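Local structure of cycloalternan-forming enzyme (5F7U) at residues A[652-657]-A[770-775]; A[745-750]-A[762-767]; A[783-786]-A[790-793]. The protein is a large multidomain member of glycoside hydrolase family 31, combining a TIM barrel with beta domains and a family 6 carbohydrate-binding module. The protein carries 1 engineered substitution. One frame throughout, in Å; residues are numbered along the deposited sequence.

Contact 1. Residues A[652-657]-A[770-775]; sequences AAFAPI and DIWNGG. With GLC (alpha-D-glucopyranose), chain B.
F654 meets I771 and W772 as a small apolar junction without a hydrogen bond across it. Its CG lies beside the backbone N, anti to the carbonyl carbon (chi1 -78°), which carries the phenyl ring out toward the 770-775 loop. The far end of that ring does the touching: CZ of F654 lies 4.0 Å from CZ2 of W772, the two rings arriving from opposite directions at an oblique slant, while CE2 of F654 comes within 4.4 Å of CD1 of I771. I771 also lays its CG1 over one face of the W772 indole, toward the rim. Two Asx turns fold the loop behind this surface: OD1 of D770 accepts the backbone N of W772 at 2.9 Å, and OD1 of N773 accepts the backbone N of G775 at 2.9 Å, in the carbonyl plane. OD2 of D770 takes a hydrogen bond from O6 of the chain B glucose (2.6 Å) and is also bonded to OH of Y785; ND2 of N773 gives one to the sugar's O5 (3.0 Å). F654 and I771 are buried, while OD2 of D770 and ND2 of N773 face the sugar and the two OD1 atoms shape the loop. F654 follows helix 642-653 of the TIM-barrel region and also touches helix 687-700, whereas I771 and W772, in the turn between strands 767-770 and 776-778, rest on strand 794-797.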
loop_
_atom_site.group_PDB
_atom_site.type_symbol
_atom_site.label_atom_id
_atom_site.label_comp_id
_atom_site.label_asym_id
_atom_site.label_seq_id
_atom_site.Cartn_x
_atom_site.Cartn_y
_atom_site.Cartn_z
ATOM N N ALA A 652 -7.702 7.935 7.754
ATOM C CA ALA A 652 -8.156 6.540 7.675
ATOM C C ALA A 652 -9.416 6.399 6.835
ATOM O O ALA A 652 -9.568 5.424 6.070
ATOM C CB ALA A 652 -8.386 5.962 9.072
ATOM N N ALA A 653 -10.314 7.380 6.959
ATOM C CA ALA A 653 -11.561 7.383 6.194
ATOM C C ALA A 653 -11.278 7.578 4.698
ATOM O O ALA A 653 -12.096 7.193 3.865
ATOM C CB ALA A 653 -12.494 8.472 6.714
ATOM N N PHE A 654 -10.101 8.127 4.379
ATOM C CA PHE A 654 -9.638 8.311 2.988
ATOM C C PHE A 654 -8.453 7.404 2.652
ATOM O O PHE A 654 -7.540 7.811 1.903
ATOM C CB PHE A 654 -9.296 9.797 2.704
ATOM C CG PHE A 654 -10.504 10.659 2.476
ATOM C CD1 PHE A 654 -11.246 11.139 3.555
ATOM C CD2 PHE A 654 -10.948 10.952 1.163
ATOM C CE1 PHE A 654 -12.385 11.928 3.357
ATOM C CE2 PHE A 654 -12.076 11.749 0.959
ATOM C CZ PHE A 654 -12.799 12.233 2.060
ATOM N N ALA A 655 -8.448 6.196 3.238
ATOM C CA ALA A 655 -7.422 5.205 2.915
ATOM C C ALA A 655 -8.101 3.929 2.413
ATOM O O ALA A 655 -9.337 3.836 2.471
ATOM C CB ALA A 655 -6.517 4.948 4.122
ATOM N N PRO A 656 -7.329 2.972 1.836
ATOM C CA PRO A 656 -8.002 1.830 1.188
ATOM C C PRO A 656 -8.896 1.030 2.146
ATOM O O PRO A 656 -10.030 0.718 1.786
ATOM C CB PRO A 656 -6.827 0.973 0.683
ATOM C CG PRO A 656 -5.734 1.980 0.443
ATOM C CD PRO A 656 -5.865 2.934 1.611
ATOM N N ILE A 657 -8.404 0.761 3.356
ATOM C CA ILE A 657 -9.150 0.008 4.376
ATOM C C ILE A 657 -9.105 0.793 5.687
ATOM O O ILE A 657 -8.021 1.176 6.157
ATOM C CB ILE A 657 -8.566 -1.418 4.609
ATOM C CG1 ILE A 657 -8.453 -2.254 3.310
ATOM C CG2 ILE A 657 -9.326 -2.165 5.719
ATOM C CD1 ILE A 657 -9.780 -2.649 2.656
ATOM N N ASP A 770 -11.515 21.964 -4.200
ATOM C CA ASP A 770 -11.771 21.515 -2.827
ATOM C C ASP A 770 -13.139 20.839 -2.786
ATOM O O ASP A 770 -14.151 21.466 -3.095
ATOM C CB ASP A 770 -11.728 22.771 -1.941
ATOM C CG ASP A 770 -11.883 22.483 -0.464
ATOM O OD1 ASP A 770 -12.677 21.600 -0.085
ATOM O OD2 ASP A 770 -11.222 23.206 0.314
ATOM N N ILE A 771 -13.185 19.558 -2.428
ATOM C CA ILE A 771 -14.464 18.819 -2.494
ATOM C C ILE A 771 -15.493 19.230 -1.438
ATOM O O ILE A 771 -16.674 18.895 -1.565
ATOM C CB ILE A 771 -14.286 17.277 -2.508
ATOM C CG1 ILE A 771 -13.788 16.752 -1.150
ATOM C CG2 ILE A 771 -13.330 16.883 -3.645
ATOM C CD1 ILE A 771 -13.914 15.245 -0.973
ATOM N N TRP A 772 -15.043 19.935 -0.401
ATOM C CA TRP A 772 -15.894 20.275 0.733
ATOM C C TRP A 772 -16.653 21.571 0.503
ATOM O O TRP A 772 -17.727 21.757 1.066
ATOM C CB TRP A 772 -15.041 20.451 1.991
ATOM C CG TRP A 772 -14.175 19.276 2.294
ATOM C CD1 TRP A 772 -12.811 19.184 2.125
ATOM C CD2 TRP A 772 -14.596 18.028 2.857
ATOM N NE1 TRP A 772 -12.364 17.940 2.534
ATOM C CE2 TRP A 772 -13.433 17.213 2.991
ATOM C CE3 TRP A 772 -15.838 17.516 3.260
ATOM C CZ2 TRP A 772 -13.481 15.913 3.517
ATOM C CZ3 TRP A 772 -15.889 16.205 3.797
ATOM C CH2 TRP A 772 -14.713 15.425 3.912
ATOM N N ASN A 773 -16.079 22.468 -0.305
ATOM C CA ASN A 773 -16.561 23.854 -0.381
ATOM C C ASN A 773 -16.507 24.536 -1.767
ATOM O O ASN A 773 -16.982 25.671 -1.917
ATOM C CB ASN A 773 -15.852 24.728 0.690
ATOM C CG ASN A 773 -14.328 24.789 0.508
ATOM O OD1 ASN A 773 -13.807 24.853 -0.610
ATOM N ND2 ASN A 773 -13.598 24.743 1.635
ATOM N N GLY A 774 -15.924 23.870 -2.768
ATOM C CA GLY A 774 -15.834 24.455 -4.106
ATOM C C GLY A 774 -14.727 25.471 -4.330
ATOM O O GLY A 774 -14.736 26.179 -5.351
ATOM N N GLY A 775 -13.772 25.569 -3.396
ATOM C CA GLY A 775 -12.593 26.417 -3.605
ATOM C C GLY A 775 -11.785 25.916 -4.789
ATOM O O GLY A 775 -11.474 24.735 -4.885
HETATM C C1 GLC B . -10.704 26.334 3.424
HETATM C C2 GLC B . -9.216 26.325 3.784
HETATM C C3 GLC B . -8.468 27.301 2.864
HETATM C C4 GLC B . -8.766 26.997 1.387
HETATM C C5 GLC B . -10.283 27.057 1.150
HETATM C C6 GLC B . -10.736 26.749 -0.274
HETATM O O2 GLC B . -9.061 26.719 5.153
HETATM O O3 GLC B . -7.063 27.277 3.145
HETATM O O4 GLC B . -8.099 27.922 0.526
HETATM O O5 GLC B . -10.894 26.090 2.018
HETATM O O6 GLC B . -10.251 25.457 -0.659
#

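Contact 2. Residues A[745-750]-A[762-767]; sequences DLLVAP and YLPEGE
L747 reaches across to Y762, L763 and P764 with one methyl. Its CG is anti to the backbone N (chi1 -169°) and CD1 continues the extended chain (chi2 166°), so CD1 is the leading atom. This methyl lies 3.7 Å from the carbonyl O of Y762, 3.8 Å from CD of P764 and 3.9 Å from CD2 of L763. The leucine and the proline point at each other; the CB of L763 does not point at L747, but the end of the side chain bends nearer and presents CD2. No hydrogen bond crosses between the segments, and the nearest CA atoms, those of L747 and L763, stay 8.4 Å apart, too far for neighbouring strands of one sheet. Two layers are instead stacked here: strand 746-748 belongs to a six-stranded antiparallel sheet, and strand 758-763 pairs with 781-786 in a separate two-stranded ribbon laid over it, within the beta-rich C-terminal domain of the family 31 enzymes. The L747 side chain also packs on M741, V761 and Q739. Q739 has a second role, since its NE2 donates to the same Y762 carbonyl that CD1 touches, satisfying that buried oxygen. Strand 746-748 is held on both flanks by backbone bonds, L747 to F795 and V748 to Y740, while L763 bonds in the same way to G780. Farther out, the hydroxyl of Y762 is bonded to OD2 of D730, P764 packs on Y727 and gives its carbonyl O to NE1 of W768, and past the turn at G766 the carboxylate of E767 meets NE2 of H938.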
loop_
_atom_site.group_PDB
_atom_site.type_symbol
_atom_site.label_atom_id
_atom_site.label_comp_id
_atom_site.label_asym_id
_atom_site.label_seq_id
_atom_site.Cartn_x
_atom_site.Cartn_y
_atom_site.Cartn_z
ATOM N N ASP A 745 -9.094 10.302 -8.899
ATOM C CA ASP A 745 -9.448 11.725 -8.960
ATOM C C ASP A 745 -9.197 12.588 -7.742
ATOM O O ASP A 745 -9.245 13.816 -7.870
ATOM C CB ASP A 745 -10.917 11.870 -9.307
ATOM C CG ASP A 745 -11.258 11.187 -10.582
ATOM O OD1 ASP A 745 -10.648 11.531 -11.605
ATOM O OD2 ASP A 745 -12.131 10.291 -10.540
ATOM N N LEU A 746 -8.963 11.978 -6.579
ATOM C CA LEU A 746 -8.927 12.754 -5.336
ATOM C C LEU A 746 -7.516 12.869 -4.851
ATOM O O LEU A 746 -6.802 11.867 -4.781
ATOM C CB LEU A 746 -9.799 12.140 -4.238
ATOM C CG LEU A 746 -11.311 12.051 -4.510
ATOM C CD1 LEU A 746 -11.996 11.332 -3.341
ATOM C CD2 LEU A 746 -11.909 13.436 -4.765
ATOM N N LEU A 747 -7.113 14.110 -4.573
ATOM C CA LEU A 747 -5.828 14.357 -3.936
ATOM C C LEU A 747 -6.104 14.599 -2.456
ATOM O O LEU A 747 -6.842 15.544 -2.082
ATOM C CB LEU A 747 -5.105 15.537 -4.597
ATOM C CG LEU A 747 -3.623 15.807 -4.236
ATOM C CD1 LEU A 747 -3.049 16.789 -5.250
ATOM C CD2 LEU A 747 -3.413 16.346 -2.818
ATOM N N VAL A 748 -5.527 13.747 -1.603
ATOM C CA VAL A 748 -5.787 13.831 -0.158
ATOM C C VAL A 748 -4.508 14.267 0.549
ATOM O O VAL A 748 -3.454 13.689 0.317
ATOM C CB VAL A 748 -6.230 12.454 0.425
ATOM C CG1 VAL A 748 -6.458 12.533 1.930
ATOM C CG2 VAL A 748 -7.482 11.953 -0.276
ATOM N N ALA A 749 -4.620 15.230 1.471
ATOM C CA ALA A 749 -3.456 15.737 2.178
ATOM C C ALA A 749 -3.640 15.698 3.697
ATOM O O ALA A 749 -4.011 16.694 4.303
ATOM C CB ALA A 749 -3.122 17.143 1.671
ATOM N N PRO A 750 -3.384 14.525 4.327
ATOM C CA PRO A 750 -3.646 14.481 5.765
ATOM C C PRO A 750 -2.617 15.296 6.545
ATOM O O PRO A 750 -1.521 15.561 6.039
ATOM C CB PRO A 750 -3.539 12.996 6.096
ATOM C CG PRO A 750 -2.578 12.465 5.109
ATOM C CD PRO A 750 -2.860 13.237 3.826
ATOM N N TYR A 762 1.090 20.052 -2.274
ATOM C CA TYR A 762 1.626 20.261 -3.613
ATOM C C TYR A 762 0.547 19.883 -4.634
ATOM O O TYR A 762 0.024 18.748 -4.596
ATOM C CB TYR A 762 2.937 19.469 -3.895
ATOM C CG TYR A 762 3.299 19.671 -5.357
ATOM C CD1 TYR A 762 3.723 20.932 -5.820
ATOM C CD2 TYR A 762 3.086 18.654 -6.302
ATOM C CE1 TYR A 762 3.988 21.150 -7.159
ATOM C CE2 TYR A 762 3.348 18.861 -7.653
ATOM C CZ TYR A 762 3.781 20.117 -8.078
ATOM O OH TYR A 762 4.038 20.355 -9.410
ATOM N N LEU A 763 0.204 20.829 -5.523
ATOM C CA LEU A 763 -0.767 20.562 -6.571
ATOM C C LEU A 763 -0.069 20.418 -7.908
ATOM O O LEU A 763 0.518 21.387 -8.391
ATOM C CB LEU A 763 -1.820 21.676 -6.647
ATOM C CG LEU A 763 -2.634 21.908 -5.373
ATOM C CD1 LEU A 763 -3.536 23.117 -5.598
ATOM C CD2 LEU A 763 -3.441 20.677 -4.961
ATOM N N PRO A 764 -0.139 19.220 -8.514
ATOM C CA PRO A 764 0.393 19.059 -9.870
ATOM C C PRO A 764 -0.369 19.906 -10.879
ATOM O O PRO A 764 -1.443 20.429 -10.581
ATOM C CB PRO A 764 0.157 17.579 -10.175
ATOM C CG PRO A 764 0.037 16.934 -8.837
ATOM C CD PRO A 764 -0.705 17.956 -8.009
ATOM N N GLU A 765 0.205 20.047 -12.075
ATOM C CA GLU A 765 -0.379 20.924 -13.089
ATOM C C GLU A 765 -1.817 20.473 -13.391
ATOM O O GLU A 765 -2.115 19.298 -13.337
ATOM C CB GLU A 765 0.514 20.987 -14.336
ATOM C CG GLU A 765 0.960 22.422 -14.603
ATOM C CD GLU A 765 2.290 22.555 -15.320
ATOM O OE1 GLU A 765 2.326 22.349 -16.556
ATOM O OE2 GLU A 765 3.297 22.912 -14.649
ATOM N N GLY A 766 -2.705 21.430 -13.648
ATOM C CA GLY A 766 -4.137 21.163 -13.881
ATOM C C GLY A 766 -4.944 21.839 -12.792
ATOM O O GLY A 766 -4.373 22.420 -11.903
ATOM N N GLU A 767 -6.261 21.719 -12.799
ATOM C CA GLU A 767 -7.084 22.445 -11.832
ATOM C C GLU A 767 -7.606 21.491 -10.766
ATOM O O GLU A 767 -8.038 20.400 -11.100
ATOM C CB GLU A 767 -8.256 23.103 -12.569
ATOM C CG GLU A 767 -9.104 24.001 -11.686
ATOM C CD GLU A 767 -10.150 24.748 -12.474
ATOM O OE1 GLU A 767 -9.784 25.679 -13.218
ATOM O OE2 GLU A 767 -11.344 24.435 -12.333
#

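Contact 3. Residues A[783-786]-A[790-793]; sequences ISYY and DTLP. With GLC (alpha-D-glucopyranose), chain B; GLC (alpha-D-glucopyranose), chain C.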
loop_
_atom_site.group_PDB
_atom_site.type_symbol
_atom_site.label_atom_id
_atom_site.label_comp_id
_atom_site.label_asym_id
_atom_site.label_seq_id
_atom_site.Cartn_x
_atom_site.Cartn_y
_atom_site.Cartn_z
ATOM N N ILE A 783 0.456 24.936 -2.285
ATOM C CA ILE A 783 -0.451 25.876 -1.625
ATOM C C ILE A 783 -0.378 25.684 -0.110
ATOM O O ILE A 783 0.102 24.646 0.363
ATOM C CB ILE A 783 -1.913 25.765 -2.139
ATOM C CG1 ILE A 783 -2.547 24.399 -1.787
ATOM C CG2 ILE A 783 -1.971 26.075 -3.643
ATOM C CD1 ILE A 783 -4.062 24.391 -1.904
ATOM N N SER A 784 -0.832 26.698 0.633
ATOM C CA SER A 784 -1.001 26.585 2.085
ATOM C C SER A 784 -2.492 26.512 2.384
ATOM O O SER A 784 -3.243 27.425 2.048
ATOM C CB SER A 784 -0.346 27.768 2.791
ATOM O OG SER A 784 -0.404 27.601 4.198
ATOM N N TYR A 785 -2.919 25.410 2.985
ATOM C CA TYR A 785 -4.327 25.188 3.307
ATOM C C TYR A 785 -4.505 25.242 4.818
ATOM O O TYR A 785 -3.836 24.494 5.558
ATOM C CB TYR A 785 -4.760 23.813 2.770
ATOM C CG TYR A 785 -6.255 23.514 2.735
ATOM C CD1 TYR A 785 -6.928 23.097 3.879
ATOM C CD2 TYR A 785 -6.973 23.564 1.525
ATOM C CE1 TYR A 785 -8.285 22.772 3.845
ATOM C CE2 TYR A 785 -8.320 23.239 1.474
ATOM C CZ TYR A 785 -8.969 22.850 2.637
ATOM O OH TYR A 785 -10.303 22.519 2.602
ATOM N N TYR A 786 -5.390 26.132 5.291
ATOM C CA TYR A 786 -5.673 26.170 6.720
ATOM C C TYR A 786 -6.600 25.007 7.069
ATOM O O TYR A 786 -7.739 24.927 6.582
ATOM C CB TYR A 786 -6.296 27.508 7.174
ATOM C CG TYR A 786 -6.698 27.462 8.640
ATOM C CD1 TYR A 786 -5.725 27.465 9.650
ATOM C CD2 TYR A 786 -8.045 27.376 9.016
ATOM C CE1 TYR A 786 -6.083 27.396 11.001
ATOM C CE2 TYR A 786 -8.415 27.305 10.358
ATOM C CZ TYR A 786 -7.435 27.321 11.339
ATOM O OH TYR A 786 -7.812 27.278 12.656
ATOM N N ASP A 790 -10.378 19.443 12.791
ATOM C CA ASP A 790 -11.506 18.720 12.226
ATOM C C ASP A 790 -11.508 18.657 10.710
ATOM O O ASP A 790 -12.396 18.033 10.127
ATOM C CB ASP A 790 -12.807 19.371 12.714
ATOM C CG ASP A 790 -12.883 19.437 14.202
ATOM O OD1 ASP A 790 -12.651 18.395 14.839
ATOM O OD2 ASP A 790 -13.201 20.533 14.747
ATOM N N THR A 791 -10.497 19.267 10.088
ATOM C CA THR A 791 -10.479 19.562 8.645
ATOM C C THR A 791 -9.416 18.750 7.912
ATOM O O THR A 791 -8.269 18.648 8.371
ATOM C CB THR A 791 -10.232 21.078 8.450
ATOM O OG1 THR A 791 -11.313 21.800 9.060
ATOM C CG2 THR A 791 -10.110 21.484 6.972
ATOM N N LEU A 792 -9.799 18.213 6.756
ATOM C CA LEU A 792 -8.873 17.450 5.907
ATOM C C LEU A 792 -8.897 18.027 4.491
ATOM O O LEU A 792 -9.937 17.965 3.851
ATOM C CB LEU A 792 -9.330 15.972 5.853
ATOM C CG LEU A 792 -8.554 14.999 4.955
ATOM C CD1 LEU A 792 -7.208 14.664 5.576
ATOM C CD2 LEU A 792 -9.342 13.721 4.781
ATOM N N PRO A 793 -7.761 18.537 3.974
ATOM C CA PRO A 793 -7.758 19.026 2.574
ATOM C C PRO A 793 -7.931 17.859 1.601
ATOM O O PRO A 793 -7.133 16.926 1.624
ATOM C CB PRO A 793 -6.356 19.635 2.399
ATOM C CG PRO A 793 -5.819 19.800 3.794
ATOM C CD PRO A 793 -6.457 18.730 4.633
HETATM C C1 GLC B . -10.704 26.334 3.424
HETATM C C2 GLC B . -9.216 26.325 3.784
HETATM C C3 GLC B . -8.468 27.301 2.864
HETATM C C4 GLC B . -8.766 26.997 1.387
HETATM C C5 GLC B . -10.283 27.057 1.150
HETATM C C6 GLC B . -10.736 26.749 -0.274
HETATM O O2 GLC B . -9.061 26.719 5.153
HETATM O O3 GLC B . -7.063 27.277 3.145
HETATM O O4 GLC B . -8.099 27.922 0.526
HETATM O O5 GLC B . -10.894 26.090 2.018
HETATM O O6 GLC B . -10.251 25.457 -0.659
HETATM C C1 GLC C . -9.373 31.388 8.046
HETATM C C2 GLC C . -10.593 31.949 7.274
HETATM C C3 GLC C . -11.042 31.043 6.112
HETATM C C4 GLC C . -9.796 30.892 5.222
HETATM C C5 GLC C . -8.617 30.242 5.972
HETATM C C6 GLC C . -7.283 30.833 5.498
HETATM O O1 GLC C . -9.687 31.061 9.411
HETATM O O2 GLC C . -11.667 32.304 8.157
HETATM O O3 GLC C . -12.253 31.618 5.536
HETATM O O4 GLC C . -10.030 30.140 4.028
HETATM O O5 GLC C . -8.761 30.244 7.411
HETATM O O6 GLC C . -6.626 31.697 6.434
HETATM O O HOH W 1 -10.094 24.472 9.043
#
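The phenol ring of Y785 is sandwiched between P793 and the chain B glucose. On one face, CB of P793 stands 3.8 Å from the ring centroid and 9° off its normal, a CH-pi contact, with CG of P793 close to CD1 at 3.5 Å. On the opposite face C2 of the sugar lies over the ring centre, the pyranose running roughly parallel to the phenol. At the edge, in the ring plane, the methyl CG2 of T791 touches CE1 at 3.8 Å. The sandwich depends on Y785 having its CG anti to the backbone N (chi1 -167°), which sends the ring toward P793. Y786 holds the same glucose by its backbone: N donates to O3 (3.0 Å, 155°), and O accepts from O2 at 2.6 Å. Its ring turns an edge to that O2 and lies obliquely against the chain C glucose, CD2 being 3.4 Å from O5. A water donates to OG1 of T791 (2.9 Å), which is also bonded to D788, and only weakly to O of Y786. An aromatic face under a pyranose, flanked by backbone bonds to its hydroxyls, is characteristic of carbohydrate-binding sites; this glycan pocket is completed by residues such as H777 and E944.

Contact 2 is buried between two beta layers and almost entirely apolar, with no hydrogen bond across it; contact 1 has a buried apolar end and a polar end at the glycan; contact 3 is partly buried and faces the same chain B glucose. Contact 1 alone joins the TIM-barrel region to the C-terminal domain, where the other two lie. V748 packs on F654 (CG2 to CD2, 3.9 Å), and L792 lies against F654 as well, so the phenyl ring of contact 1 also touches segments of the other two. Strands 758-763 and 781-786 tie contact 2 to contact 3 through L763 and I783, and N of A749 probably bonds to O of P793. Chemistry thus shifts from methyl packing inside to hydroxyl and amide recognition outside.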